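Local coordinates for protein histidyl-trna synthetase (PDB 1H4V) that attaches L-histidine to tRNA(His) at the expense of ATP, working as a homodimeric class II aminoacyl-tRNA synthetase, at residues 135-148 with 236-250. Sequence-based numbering, arbitrary orientation.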
loop_
_atom_site.group_PDB
_atom_site.type_symbol
_atom_site.label_atom_id
_atom_site.label_comp_id
_atom_site.label_asym_id
_atom_site.label_seq_id
_atom_site.Cartn_x
_atom_site.Cartn_y
_atom_site.Cartn_z
ATOM N N GLU A 135 16.011 -26.412 -1.745
ATOM C CA GLU A 135 16.899 -26.541 -0.595
ATOM C C GLU A 135 18.310 -26.058 -0.952
ATOM O O GLU A 135 19.187 -25.971 -0.090
ATOM C CB GLU A 135 16.956 -28.007 -0.153
ATOM C CG GLU A 135 17.895 -28.257 1.005
ATOM C CD GLU A 135 17.354 -27.716 2.318
ATOM O OE1 GLU A 135 18.169 -27.352 3.192
ATOM O OE2 GLU A 135 16.115 -27.668 2.477
ATOM N N ASN A 136 18.520 -25.746 -2.229
ATOM C CA ASN A 136 19.820 -25.288 -2.719
ATOM C C ASN A 136 20.412 -24.132 -1.904
ATOM O O ASN A 136 19.786 -23.092 -1.749
ATOM C CB ASN A 136 19.702 -24.873 -4.186
ATOM C CG ASN A 136 21.043 -24.834 -4.877
ATOM O OD1 ASN A 136 21.956 -24.136 -4.443
ATOM N ND2 ASN A 136 21.179 -25.606 -5.955
ATOM N N PRO A 137 21.635 -24.310 -1.371
ATOM C CA PRO A 137 22.318 -23.290 -0.566
ATOM C C PRO A 137 22.573 -21.970 -1.287
ATOM O O PRO A 137 22.852 -20.942 -0.656
ATOM C CB PRO A 137 23.606 -23.993 -0.128
ATOM C CG PRO A 137 23.830 -24.999 -1.199
ATOM C CD PRO A 137 22.454 -25.530 -1.469
ATOM N N ILE A 138 22.488 -21.995 -2.611
ATOM C CA ILE A 138 22.665 -20.776 -3.375
ATOM C C ILE A 138 21.541 -19.805 -2.986
ATOM O O ILE A 138 21.761 -18.607 -2.876
ATOM C CB ILE A 138 22.628 -21.063 -4.907
ATOM C CG1 ILE A 138 23.989 -21.605 -5.356
ATOM C CG2 ILE A 138 22.273 -19.802 -5.683
ATOM C CD1 ILE A 138 24.026 -22.131 -6.791
ATOM N N LEU A 139 20.346 -20.328 -2.745
ATOM C CA LEU A 139 19.221 -19.478 -2.386
ATOM C C LEU A 139 19.387 -18.791 -1.038
ATOM O O LEU A 139 18.901 -17.671 -0.847
ATOM C CB LEU A 139 17.928 -20.285 -2.409
ATOM C CG LEU A 139 17.706 -20.876 -3.796
ATOM C CD1 LEU A 139 16.564 -21.851 -3.763
ATOM C CD2 LEU A 139 17.448 -19.752 -4.794
ATOM N N ASP A 140 20.072 -19.452 -0.107
ATOM C CA ASP A 140 20.305 -18.873 1.215
ATOM C C ASP A 140 21.270 -17.699 1.084
ATOM O O ASP A 140 21.051 -16.633 1.648
ATOM C CB ASP A 140 20.894 -19.919 2.167
ATOM C CG ASP A 140 20.055 -21.176 2.234
ATOM O OD1 ASP A 140 19.819 -21.678 3.353
ATOM O OD2 ASP A 140 19.637 -21.671 1.166
ATOM N N ALA A 141 22.339 -17.899 0.325
ATOM C CA ALA A 141 23.315 -16.840 0.126
ATOM C C ALA A 141 22.649 -15.668 -0.601
ATOM O O ALA A 141 22.949 -14.504 -0.328
ATOM C CB ALA A 141 24.507 -17.364 -0.680
ATOM N N GLU A 142 21.744 -15.980 -1.525
ATOM C CA GLU A 142 21.048 -14.943 -2.280
ATOM C C GLU A 142 20.139 -14.124 -1.367
ATOM O O GLU A 142 20.091 -12.900 -1.474
ATOM C CB GLU A 142 20.236 -15.568 -3.417
ATOM C CG GLU A 142 19.477 -14.578 -4.266
ATOM C CD GLU A 142 18.920 -15.208 -5.536
ATOM O OE1 GLU A 142 19.337 -14.803 -6.645
ATOM O OE2 GLU A 142 18.065 -16.112 -5.428
ATOM N N ALA A 143 19.432 -14.797 -0.462
ATOM C CA ALA A 143 18.542 -14.119 0.476
ATOM C C ALA A 143 19.349 -13.116 1.296
ATOM O O ALA A 143 18.932 -11.969 1.477
ATOM C CB ALA A 143 17.875 -15.137 1.403
ATOM N N VAL A 144 20.507 -13.561 1.781
ATOM C CA VAL A 144 21.401 -12.720 2.576
ATOM C C VAL A 144 21.900 -11.521 1.762
ATOM O O VAL A 144 21.780 -10.371 2.189
ATOM C CB VAL A 144 22.628 -13.529 3.094
ATOM C CG1 VAL A 144 23.621 -12.599 3.747
ATOM C CG2 VAL A 144 22.177 -14.593 4.113
ATOM N N VAL A 145 22.457 -11.786 0.587
ATOM C CA VAL A 145 22.959 -10.710 -0.259
ATOM C C VAL A 145 21.851 -9.746 -0.672
ATOM O O VAL A 145 22.066 -8.541 -0.700
ATOM C CB VAL A 145 23.630 -11.260 -1.531
ATOM C CG1 VAL A 145 24.182 -10.110 -2.360
ATOM C CG2 VAL A 145 24.745 -12.213 -1.151
ATOM N N LEU A 146 20.669 -10.273 -0.995
ATOM C CA LEU A 146 19.548 -9.421 -1.390
ATOM C C LEU A 146 19.157 -8.442 -0.275
ATOM O O LEU A 146 18.883 -7.274 -0.546
ATOM C CB LEU A 146 18.331 -10.263 -1.779
ATOM C CG LEU A 146 18.307 -10.881 -3.180
ATOM C CD1 LEU A 146 17.000 -11.614 -3.377
ATOM C CD2 LEU A 146 18.459 -9.801 -4.241
ATOM N N LEU A 147 19.132 -8.921 0.967
ATOM C CA LEU A 147 18.798 -8.073 2.099
ATOM C C LEU A 147 19.910 -7.057 2.271
ATOM O O LEU A 147 19.661 -5.859 2.433
ATOM C CB LEU A 147 18.654 -8.906 3.375
ATOM C CG LEU A 147 18.570 -8.110 4.677
ATOM C CD1 LEU A 147 17.373 -7.159 4.622
ATOM C CD2 LEU A 147 18.458 -9.071 5.854
ATOM N N TYR A 148 21.144 -7.539 2.224
ATOM C CA TYR A 148 22.308 -6.673 2.354
ATOM C C TYR A 148 22.217 -5.552 1.307
ATOM O O TYR A 148 22.385 -4.375 1.632
ATOM C CB TYR A 148 23.574 -7.506 2.143
ATOM C CG TYR A 148 24.868 -6.764 2.357
ATOM C CD1 TYR A 148 25.217 -6.280 3.614
ATOM C CD2 TYR A 148 25.759 -6.565 1.303
ATOM C CE1 TYR A 148 26.423 -5.616 3.818
ATOM C CE2 TYR A 148 26.962 -5.903 1.496
ATOM C CZ TYR A 148 27.289 -5.433 2.756
ATOM O OH TYR A 148 28.490 -4.790 2.953
ATOM N N HIS A 236 25.936 -27.658 4.455
ATOM C CA HIS A 236 25.055 -26.657 3.859
ATOM C C HIS A 236 25.508 -25.258 4.281
ATOM O O HIS A 236 25.578 -24.338 3.466
ATOM C CB HIS A 236 23.610 -26.913 4.298
ATOM C CG HIS A 236 22.593 -26.116 3.541
ATOM N ND1 HIS A 236 22.278 -24.810 3.858
ATOM C CD2 HIS A 236 21.827 -26.438 2.472
ATOM C CE1 HIS A 236 21.360 -24.365 3.018
ATOM N NE2 HIS A 236 21.068 -25.333 2.167
ATOM N N LEU A 237 25.837 -25.111 5.559
ATOM C CA LEU A 237 26.297 -23.835 6.071
ATOM C C LEU A 237 27.628 -23.457 5.434
ATOM O O LEU A 237 27.878 -22.282 5.158
ATOM C CB LEU A 237 26.443 -23.893 7.595
ATOM C CG LEU A 237 27.004 -22.646 8.290
ATOM C CD1 LEU A 237 26.175 -21.407 7.934
ATOM C CD2 LEU A 237 27.013 -22.888 9.801
ATOM N N LYS A 238 28.488 -24.446 5.198
ATOM C CA LYS A 238 29.776 -24.154 4.585
ATOM C C LYS A 238 29.559 -23.647 3.164
ATOM O O LYS A 238 30.244 -22.734 2.717
ATOM C CB LYS A 238 30.675 -25.391 4.585
ATOM N N GLU A 239 28.595 -24.230 2.458
ATOM C CA GLU A 239 28.277 -23.792 1.098
ATOM C C GLU A 239 27.817 -22.325 1.128
ATOM O O GLU A 239 28.287 -21.496 0.338
ATOM C CB GLU A 239 27.164 -24.664 0.506
ATOM C CG GLU A 239 27.573 -26.095 0.197
ATOM C CD GLU A 239 28.434 -26.199 -1.053
ATOM O OE1 GLU A 239 27.918 -25.915 -2.157
ATOM O OE2 GLU A 239 29.625 -26.562 -0.938
ATOM N N VAL A 240 26.902 -22.007 2.043
ATOM C CA VAL A 240 26.405 -20.644 2.157
ATOM C C VAL A 240 27.561 -19.679 2.419
ATOM O O VAL A 240 27.640 -18.607 1.810
ATOM C CB VAL A 240 25.376 -20.504 3.301
ATOM C CG1 VAL A 240 24.850 -19.075 3.356
ATOM C CG2 VAL A 240 24.234 -21.481 3.095
ATOM N N GLU A 241 28.458 -20.066 3.324
ATOM C CA GLU A 241 29.610 -19.236 3.653
ATOM C C GLU A 241 30.478 -19.018 2.416
ATOM O O GLU A 241 30.922 -17.900 2.148
ATOM C CB GLU A 241 30.457 -19.891 4.744
ATOM C CG GLU A 241 29.763 -20.044 6.085
ATOM C CD GLU A 241 30.646 -20.719 7.125
ATOM O OE1 GLU A 241 31.731 -20.179 7.422
ATOM O OE2 GLU A 241 30.258 -21.788 7.643
ATOM N N ARG A 242 30.712 -20.085 1.662
ATOM C CA ARG A 242 31.537 -19.986 0.469
ATOM C C ARG A 242 30.977 -18.958 -0.509
ATOM O O ARG A 242 31.724 -18.137 -1.046
ATOM C CB ARG A 242 31.659 -21.348 -0.223
ATOM C CG ARG A 242 32.667 -21.344 -1.364
ATOM C CD ARG A 242 32.769 -22.701 -2.048
ATOM N NE ARG A 242 31.601 -22.987 -2.879
ATOM C CZ ARG A 242 31.473 -24.074 -3.635
ATOM N NH1 ARG A 242 32.443 -24.978 -3.659
ATOM N NH2 ARG A 242 30.385 -24.250 -4.375
ATOM N N HIS A 243 29.664 -18.989 -0.732
ATOM C CA HIS A 243 29.053 -18.034 -1.646
ATOM C C HIS A 243 29.210 -16.581 -1.206
ATOM O O HIS A 243 29.524 -15.722 -2.029
ATOM C CB HIS A 243 27.574 -18.358 -1.860
ATOM C CG HIS A 243 27.344 -19.687 -2.506
ATOM N ND1 HIS A 243 28.127 -20.154 -3.542
ATOM C CD2 HIS A 243 26.435 -20.657 -2.253
ATOM C CE1 HIS A 243 27.712 -21.356 -3.896
ATOM N NE2 HIS A 243 26.688 -21.685 -3.130
ATOM N N LEU A 244 29.004 -16.299 0.079
ATOM C CA LEU A 244 29.136 -14.926 0.567
ATOM C C LEU A 244 30.566 -14.422 0.416
ATOM O O LEU A 244 30.794 -13.263 0.055
ATOM C CB LEU A 244 28.701 -14.824 2.029
ATOM C CG LEU A 244 27.225 -15.135 2.315
ATOM C CD1 LEU A 244 26.971 -15.030 3.807
ATOM C CD2 LEU A 244 26.330 -14.176 1.536
ATOM N N GLU A 245 31.531 -15.287 0.698
ATOM C CA GLU A 245 32.930 -14.915 0.559
ATOM C C GLU A 245 33.153 -14.512 -0.899
ATOM O O GLU A 245 33.699 -13.449 -1.191
ATOM C CB GLU A 245 33.826 -16.103 0.945
ATOM N N ARG A 246 32.690 -15.366 -1.804
ATOM C CA ARG A 246 32.820 -15.147 -3.233
ATOM C C ARG A 246 32.082 -13.883 -3.703
ATOM O O ARG A 246 32.407 -13.319 -4.744
ATOM C CB ARG A 246 32.300 -16.385 -3.963
ATOM C CG ARG A 246 32.524 -16.376 -5.451
ATOM C CD ARG A 246 33.999 -16.436 -5.823
ATOM N NE ARG A 246 34.150 -16.275 -7.263
ATOM C CZ ARG A 246 33.890 -17.227 -8.153
ATOM N NH1 ARG A 246 33.485 -18.422 -7.751
ATOM N NH2 ARG A 246 33.989 -16.966 -9.449
ATOM N N LEU A 247 31.094 -13.439 -2.934
ATOM C CA LEU A 247 30.339 -12.240 -3.289
ATOM C C LEU A 247 30.815 -11.023 -2.510
ATOM O O LEU A 247 30.183 -9.970 -2.537
ATOM C CB LEU A 247 28.854 -12.464 -3.029
ATOM C CG LEU A 247 28.178 -13.380 -4.048
ATOM C CD1 LEU A 247 26.862 -13.905 -3.503
ATOM C CD2 LEU A 247 27.985 -12.614 -5.340
ATOM N N SER A 248 31.937 -11.175 -1.819
ATOM C CA SER A 248 32.505 -10.097 -1.027
ATOM C C SER A 248 31.565 -9.537 0.033
ATOM O O SER A 248 31.669 -8.366 0.399
ATOM C CB SER A 248 32.991 -8.957 -1.934
ATOM O OG SER A 248 34.238 -9.275 -2.528
ATOM N N VAL A 249 30.648 -10.359 0.533
ATOM C CA VAL A 249 29.747 -9.892 1.582
ATOM C C VAL A 249 30.374 -10.208 2.936
ATOM O O VAL A 249 30.504 -11.370 3.321
ATOM C CB VAL A 249 28.345 -10.567 1.504
ATOM C CG1 VAL A 249 27.564 -10.312 2.787
ATOM C CG2 VAL A 249 27.565 -10.011 0.321
ATOM N N PRO A 250 30.792 -9.171 3.668
ATOM C CA PRO A 250 31.402 -9.389 4.983
ATOM C C PRO A 250 30.379 -9.918 5.982
ATOM O O PRO A 250 29.325 -9.320 6.164
ATOM C CB PRO A 250 31.902 -8.000 5.365
ATOM C CG PRO A 250 30.877 -7.093 4.722
ATOM C CD PRO A 250 30.696 -7.733 3.356
#
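His-236 and Pro-137 open the contact between two helices lying side by side on the mixed sheet of the class II synthetase catalytic domain. The helical segments 137-148 and 236-246 run in broadly the same direction, crossing at -48° with axes 8.4 Å apart. With CG anti to the backbone N (chi1 -169°), the His-236 imidazole swings over to the start of the other helix, where NE2 donates to Glu-135 O (3.0 Å), the oxygen lying in the ring plane. Pro-137 CB covers one ring face in a CH-pi contact, off-centre toward the rim. Elsewhere on the edge, Asp-140 OD1 comes 3.1 Å from His-236 CE1; this carboxylate is also held by Thr-267 and Arg-287, and could polarise the imidazole.

Farther along, the small Ala-141 lets the backbones come together: its CB meets His-243 CB at 3.4 Å, and its CA is 5.3 Å from Val-240 CA. The His-243 ring crosses Ile-138 at a slant, NE2 against CG1, while ND1 is hydrogen-bonded to Tyr-346 of the second subunit. Leu-244 CD2 touches both Val-144 CG1 and Val-145 CG2, crossing the first side chain at about a right angle and sliding past the second. Beyond the Schellman motif at Ser-248, the chain returns to the first helix, placing Val-249 CG1 over one face of the Tyr-148 ring and Pro-250 CD 3.7 Å from Tyr-148 OH.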